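Local coordinates for ribokinase (Thermotoga maritima, PDB 1VM7), which probably phosphorylates D-ribose at O-5 with magnesium-bound ATP, feeding ribose 5-phosphate into nucleotide synthesis and the pentose phosphate pathway, at residues Thr73-Asp78 against Tyr96-Leu101; Val278-Ala283 against Glu302-Phe307. All coordinates share one frame; numbering follows the deposited sequence.

Contact 1. Residues Thr73-Asp78 against Tyr96-Leu101; sequences TCIGND and YIRVSL
Ile97 N reaches Thr73 O at 2.7 Å, the shortest of three backbone bonds that zip strand 73-75 to strand 96-98. Ile97 then returns its own carbonyl: Ile75 N donates to Ile97 O at 2.9 Å, and Val99 N carries the ladder on to Ile75 O. This is the parallel pairing of a beta-alpha-beta unit, with helix 79-90 as the crossover and 93-98 as the outermost strand, within this chain, of the Rossmann-like sheet of the PfkB kinases. Ile97 O also faces the CA-H of Cys74.

At the last strand position, Arg98 adds a side-chain bond. The bend at chi3 (88°) turns NE toward Gly76 O, to which it donates at 3.3 Å, within the carbonyl plane but 19° out of the guanidinium plane. Asn77 OD1 sits over one guanidinium face, 3.3 Å from Arg98 NE, too poorly angled for a hydrogen bond.

Apolar contacts flank the ladder. On the Cys74 face, SG meets Ile97 CB at 4.1 Å and Val99 CG1 at similar range. On the other face Thr73 CG2 lies 3.7 Å from Tyr96 CB, and Ile75 CD1 approaches the same CB and the nearby ring obliquely.

A water lies between Asn77 N and Leu101 O, modelled too close to the nitrogen for that bond to be certain. Asp78, the N-cap of the next helix, pairs with Thr103 and Arg105. Backbone bonds thus fix the register, while Arg98 links the Gly76 turn to the first turn of helix 79-90: NE binds Gly76 O, NH2 is held by the Ser81 hydroxyl and the Asp82 carboxylate, and Asp82 probably offsets the positive charge.

Contact 2. Residues Val278-Ala283 against Glu302-Phe307; sequences VIFGTA and EEVEAF
Phe280 and Val304 meet where two helices of the PfkB-family kinase fold, 274-288 and 301-309, pack across each other near the C terminus. The axes of the two short segments run 109° apart and come no closer than 9.9 Å, a steep crossing in which a few side chains fill the gap and no hydrogen bond passes between the segments.

The CH-pi contact comes first. Val304 CG1 stands over one face of the Phe280 ring, 4.0 Å from its centroid and 29° off the normal, so the methyl is displaced toward the CE1 side, where the approach is 3.5 Å. With CG1 anti to the backbone N (chi1 -175°), this branch of Val304 is the one presented to the ring. Ile64 of helix 53-65 touches both residues, and Ala263 and Ala267 of helix 256-269 also pack on the phenylalanine.

Plain apolar packing completes the interface. Ala283 points its CB at the other helix, where it touches both Val304 CG1 and Phe307 CD2, the latter 3.8 Å away. The Phe307 ring meets that methyl obliquely and also meets Phe246, whose ring plane is steeply inclined to its own. Leu308 of helix 301-309 also touches Ala283 and Phe280.

The one polar group of the contact is the Glu305 carboxylate. Nearby, Glu303 of the same helix pairs with Arg291, a residue predicted to belong to the potassium site. The Glu305 chain folds at chi2, and this brings its carboxylate round to the phenylalanine: OE2, salt-bridged to Arg301, lies at the edge of the Phe280 ring, near its plane and 3.7 Å from Phe280 CE1.

Following the chain from the N terminus, strand 69-75 leads into helix 79-90 and returns on strand 93-98, so contact 1 closes a short right-handed crossover at one margin of the large sheet. The chain next adds two strands to the smaller sheet, then the remaining strands of the large one, before helix 274-288 and the loop after it bring helix 301-309 back, where contact 2 closes a second, equally local loop. The two follow in series, neither nested nor crossed. The centres of contact 1 and contact 2 lie about 33 Å apart, on opposite sides of the chain's centre. Contact 1 ties sheet strands together; contact 2 fastens the C-terminal helix to the helical layer.

Contact 1. Residues Thr73-Asp78 against Tyr96-Leu101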
loop_
_atom_site.group_PDB
_atom_site.type_symbol
_atom_site.label_atom_id
_atom_site.label_comp_id
_atom_site.label_asym_id
_atom_site.label_seq_id
_atom_site.Cartn_x
_atom_site.Cartn_y
_atom_site.Cartn_z
ATOM N N THR A 73 -5.030 20.293 -8.464
ATOM C CA THR A 73 -4.673 19.183 -7.575
ATOM C C THR A 73 -3.209 18.838 -7.819
ATOM O O THR A 73 -2.691 19.052 -8.898
ATOM C CB THR A 73 -5.566 17.915 -7.756
ATOM O OG1 THR A 73 -5.219 16.927 -6.779
ATOM C CG2 THR A 73 -5.378 17.286 -9.120
ATOM N N CYS A 74 -2.545 18.337 -6.788
ATOM C CA CYS A 74 -1.181 17.902 -6.923
ATOM C C CYS A 74 -1.106 16.395 -6.944
ATOM O O CYS A 74 -1.597 15.727 -6.037
ATOM C CB CYS A 74 -0.319 18.440 -5.788
ATOM S SG CYS A 74 0.294 20.089 -6.142
ATOM N N ILE A 75 -0.458 15.863 -7.977
ATOM C CA ILE A 75 -0.226 14.438 -8.072
ATOM C C ILE A 75 1.238 14.240 -8.369
ATOM O O ILE A 75 1.943 15.192 -8.565
ATOM C CB ILE A 75 -1.116 13.773 -9.137
ATOM C CG1 ILE A 75 -0.855 14.378 -10.536
ATOM C CG2 ILE A 75 -2.590 13.937 -8.739
ATOM C CD1 ILE A 75 -1.807 13.969 -11.543
ATOM N N GLY A 76 1.690 12.997 -8.371
ATOM C CA GLY A 76 3.104 12.693 -8.510
ATOM C C GLY A 76 3.502 12.513 -9.961
ATOM O O GLY A 76 2.825 12.982 -10.884
ATOM N N ASN A 77 4.613 11.824 -10.164
ATOM C CA ASN A 77 5.058 11.451 -11.517
ATOM C C ASN A 77 5.091 9.942 -11.694
ATOM O O ASN A 77 5.820 9.422 -12.536
ATOM C CB ASN A 77 6.415 12.072 -11.844
ATOM C CG ASN A 77 6.287 13.493 -12.309
ATOM O OD1 ASN A 77 5.622 13.759 -13.317
ATOM N ND2 ASN A 77 6.916 14.434 -11.578
ATOM N N ASP A 78 4.261 9.249 -10.924
ATOM C CA ASP A 78 4.319 7.812 -10.855
ATOM C C ASP A 78 3.177 7.170 -11.655
ATOM O O ASP A 78 2.330 7.848 -12.256
ATOM C CB ASP A 78 4.328 7.360 -9.387
ATOM C CG ASP A 78 3.288 8.079 -8.531
ATOM O OD1 ASP A 78 2.226 8.520 -9.060
ATOM O OD2 ASP A 78 3.544 8.157 -7.323
ATOM N N TYR A 96 -4.511 19.688 -13.065
ATOM C CA TYR A 96 -3.616 18.951 -12.186
ATOM C C TYR A 96 -2.177 19.418 -12.372
ATOM O O TYR A 96 -1.795 19.807 -13.456
ATOM C CB TYR A 96 -3.679 17.450 -12.446
ATOM C CG TYR A 96 -3.422 17.061 -13.883
ATOM C CD1 TYR A 96 -2.130 16.895 -14.381
ATOM C CD2 TYR A 96 -4.499 16.835 -14.737
ATOM C CE1 TYR A 96 -1.929 16.518 -15.721
ATOM C CE2 TYR A 96 -4.321 16.482 -16.033
ATOM C CZ TYR A 96 -3.062 16.328 -16.527
ATOM O OH TYR A 96 -2.997 15.965 -17.834
ATOM N N ILE A 97 -1.404 19.317 -11.293
ATOM C CA ILE A 97 -0.009 19.699 -11.230
ATOM C C ILE A 97 0.794 18.488 -10.789
ATOM O O ILE A 97 0.471 17.892 -9.773
ATOM C CB ILE A 97 0.197 20.797 -10.172
ATOM C CG1 ILE A 97 -0.498 22.090 -10.582
ATOM C CG2 ILE A 97 1.707 21.064 -9.905
ATOM C CD1 ILE A 97 -0.627 23.070 -9.413
ATOM N N ARG A 98 1.845 18.147 -11.530
ATOM C CA ARG A 98 2.683 17.009 -11.186
ATOM C C ARG A 98 3.866 17.454 -10.377
ATOM O O ARG A 98 4.448 18.466 -10.690
ATOM C CB ARG A 98 3.167 16.312 -12.448
ATOM C CG ARG A 98 2.018 15.961 -13.369
ATOM C CD ARG A 98 2.457 15.052 -14.466
ATOM N NE ARG A 98 2.366 13.669 -14.047
ATOM C CZ ARG A 98 2.496 12.637 -14.869
ATOM N NH1 ARG A 98 2.759 12.824 -16.172
ATOM N NH2 ARG A 98 2.386 11.417 -14.375
ATOM N N VAL A 99 4.183 16.721 -9.308
ATOM C CA VAL A 99 5.321 17.043 -8.441
ATOM C C VAL A 99 6.112 15.774 -8.253
ATOM O O VAL A 99 5.648 14.701 -8.644
ATOM C CB VAL A 99 4.877 17.649 -7.079
ATOM C CG1 VAL A 99 4.192 18.989 -7.311
ATOM C CG2 VAL A 99 3.921 16.707 -6.291
ATOM N N SER A 100 7.298 15.872 -7.672
ATOM C CA SER A 100 8.175 14.704 -7.534
ATOM C C SER A 100 7.877 13.791 -6.317
ATOM O O SER A 100 8.503 12.750 -6.152
ATOM C CB SER A 100 9.634 15.156 -7.477
ATOM O OG SER A 100 9.843 15.813 -6.251
ATOM N N LEU A 101 6.902 14.139 -5.482
ATOM C CA LEU A 101 6.530 13.257 -4.389
ATOM C C LEU A 101 5.625 12.154 -4.950
ATOM O O LEU A 101 5.044 12.318 -6.021
ATOM C CB LEU A 101 5.817 14.029 -3.292
ATOM C CG LEU A 101 6.618 14.984 -2.388
ATOM C CD1 LEU A 101 5.678 15.519 -1.310
ATOM C CD2 LEU A 101 7.794 14.327 -1.692
HETATM O O HOH W 1 5.886 10.963 -8.168
HETATM O O HOH W 2 7.202 16.929 -11.964
#

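Contact 2. Residues Val278-Ala283 against Glu302-Phe307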
loop_
_atom_site.group_PDB
_atom_site.type_symbol
_atom_site.label_atom_id
_atom_site.label_comp_id
_atom_site.label_asym_id
_atom_site.label_seq_id
_atom_site.Cartn_x
_atom_site.Cartn_y
_atom_site.Cartn_z
ATOM N N VAL A 278 -29.962 21.800 -3.782
ATOM C CA VAL A 278 -29.958 20.777 -2.712
ATOM C C VAL A 278 -30.736 19.550 -3.159
ATOM O O VAL A 278 -30.298 18.424 -2.963
ATOM C CB VAL A 278 -30.579 21.228 -1.346
ATOM C CG1 VAL A 278 -30.844 20.008 -0.435
ATOM C CG2 VAL A 278 -29.673 22.188 -0.604
ATOM N N ILE A 279 -31.906 19.760 -3.745
ATOM C CA ILE A 279 -32.698 18.625 -4.199
ATOM C C ILE A 279 -31.885 17.808 -5.209
ATOM O O ILE A 279 -31.807 16.578 -5.131
ATOM C CB ILE A 279 -33.997 19.044 -4.886
ATOM C CG1 ILE A 279 -34.871 19.872 -3.945
ATOM C CG2 ILE A 279 -34.726 17.797 -5.405
ATOM C CD1 ILE A 279 -35.834 19.071 -3.109
ATOM N N PHE A 280 -31.284 18.521 -6.157
ATOM C CA PHE A 280 -30.557 17.897 -7.233
ATOM C C PHE A 280 -29.391 17.074 -6.708
ATOM O O PHE A 280 -29.219 15.932 -7.101
ATOM C CB PHE A 280 -30.073 18.948 -8.227
ATOM C CG PHE A 280 -29.342 18.364 -9.406
ATOM C CD1 PHE A 280 -30.044 17.854 -10.490
ATOM C CD2 PHE A 280 -27.962 18.319 -9.429
ATOM C CE1 PHE A 280 -29.388 17.304 -11.587
ATOM C CE2 PHE A 280 -27.294 17.784 -10.527
ATOM C CZ PHE A 280 -28.015 17.266 -11.607
ATOM N N GLY A 281 -28.616 17.668 -5.797
ATOM C CA GLY A 281 -27.512 16.990 -5.156
ATOM C C GLY A 281 -27.941 15.821 -4.299
ATOM O O GLY A 281 -27.256 14.804 -4.211
ATOM N N THR A 282 -29.059 15.996 -3.620
ATOM C CA THR A 282 -29.664 14.925 -2.829
ATOM C C THR A 282 -29.962 13.711 -3.723
ATOM O O THR A 282 -29.728 12.575 -3.345
ATOM C CB THR A 282 -30.941 15.444 -2.131
ATOM O OG1 THR A 282 -30.560 16.200 -0.971
ATOM C CG2 THR A 282 -31.835 14.314 -1.710
ATOM N N ALA A 283 -30.491 13.967 -4.908
ATOM C CA ALA A 283 -30.836 12.901 -5.825
ATOM C C ALA A 283 -29.606 12.143 -6.291
ATOM O O ALA A 283 -29.600 10.917 -6.355
ATOM C CB ALA A 283 -31.566 13.480 -7.028
ATOM N N GLU A 302 -27.834 11.635 -16.922
ATOM C CA GLU A 302 -29.079 10.979 -17.309
ATOM C C GLU A 302 -29.679 10.148 -16.167
ATOM O O GLU A 302 -30.895 10.126 -15.988
ATOM C CB GLU A 302 -28.901 10.141 -18.594
ATOM C CG GLU A 302 -27.736 9.120 -18.554
ATOM C CD GLU A 302 -26.405 9.588 -19.221
ATOM O OE1 GLU A 302 -25.821 10.640 -18.804
ATOM O OE2 GLU A 302 -25.927 8.857 -20.140
ATOM N N GLU A 303 -28.831 9.507 -15.366
ATOM C CA GLU A 303 -29.334 8.755 -14.235
ATOM C C GLU A 303 -30.015 9.681 -13.227
ATOM O O GLU A 303 -31.115 9.363 -12.788
ATOM C CB GLU A 303 -28.232 7.879 -13.654
ATOM C CG GLU A 303 -27.845 6.807 -14.684
ATOM C CD GLU A 303 -26.698 5.938 -14.251
ATOM O OE1 GLU A 303 -25.593 6.483 -14.013
ATOM O OE2 GLU A 303 -26.906 4.702 -14.177
ATOM N N VAL A 304 -29.376 10.813 -12.917
ATOM C CA VAL A 304 -29.901 11.791 -11.963
ATOM C C VAL A 304 -31.244 12.333 -12.464
ATOM O O VAL A 304 -32.194 12.452 -11.704
ATOM C CB VAL A 304 -28.906 12.958 -11.727
ATOM C CG1 VAL A 304 -29.442 13.899 -10.636
ATOM C CG2 VAL A 304 -27.493 12.418 -11.336
ATOM N N GLU A 305 -31.333 12.619 -13.754
ATOM C CA GLU A 305 -32.585 13.113 -14.348
ATOM C C GLU A 305 -33.706 12.065 -14.324
ATOM O O GLU A 305 -34.861 12.396 -14.059
ATOM C CB GLU A 305 -32.375 13.593 -15.806
ATOM C CG GLU A 305 -31.391 14.777 -15.980
ATOM C CD GLU A 305 -31.936 16.091 -15.430
ATOM O OE1 GLU A 305 -33.122 16.369 -15.620
ATOM O OE2 GLU A 305 -31.187 16.859 -14.810
ATOM N N ALA A 306 -33.363 10.814 -14.611
ATOM C CA ALA A 306 -34.336 9.719 -14.563
ATOM C C ALA A 306 -34.846 9.499 -13.141
ATOM O O ALA A 306 -35.996 9.132 -12.943
ATOM C CB ALA A 306 -33.731 8.435 -15.146
ATOM N N PHE A 307 -33.990 9.756 -12.158
ATOM C CA PHE A 307 -34.388 9.641 -10.774
ATOM C C PHE A 307 -35.490 10.658 -10.423
ATOM O O PHE A 307 -36.546 10.298 -9.897
ATOM C CB PHE A 307 -33.167 9.835 -9.879
ATOM C CG PHE A 307 -33.377 9.349 -8.505
ATOM C CD1 PHE A 307 -33.469 7.988 -8.261
ATOM C CD2 PHE A 307 -33.505 10.238 -7.451
ATOM C CE1 PHE A 307 -33.664 7.518 -6.986
ATOM C CE2 PHE A 307 -33.711 9.785 -6.171
ATOM C CZ PHE A 307 -33.792 8.420 -5.931
#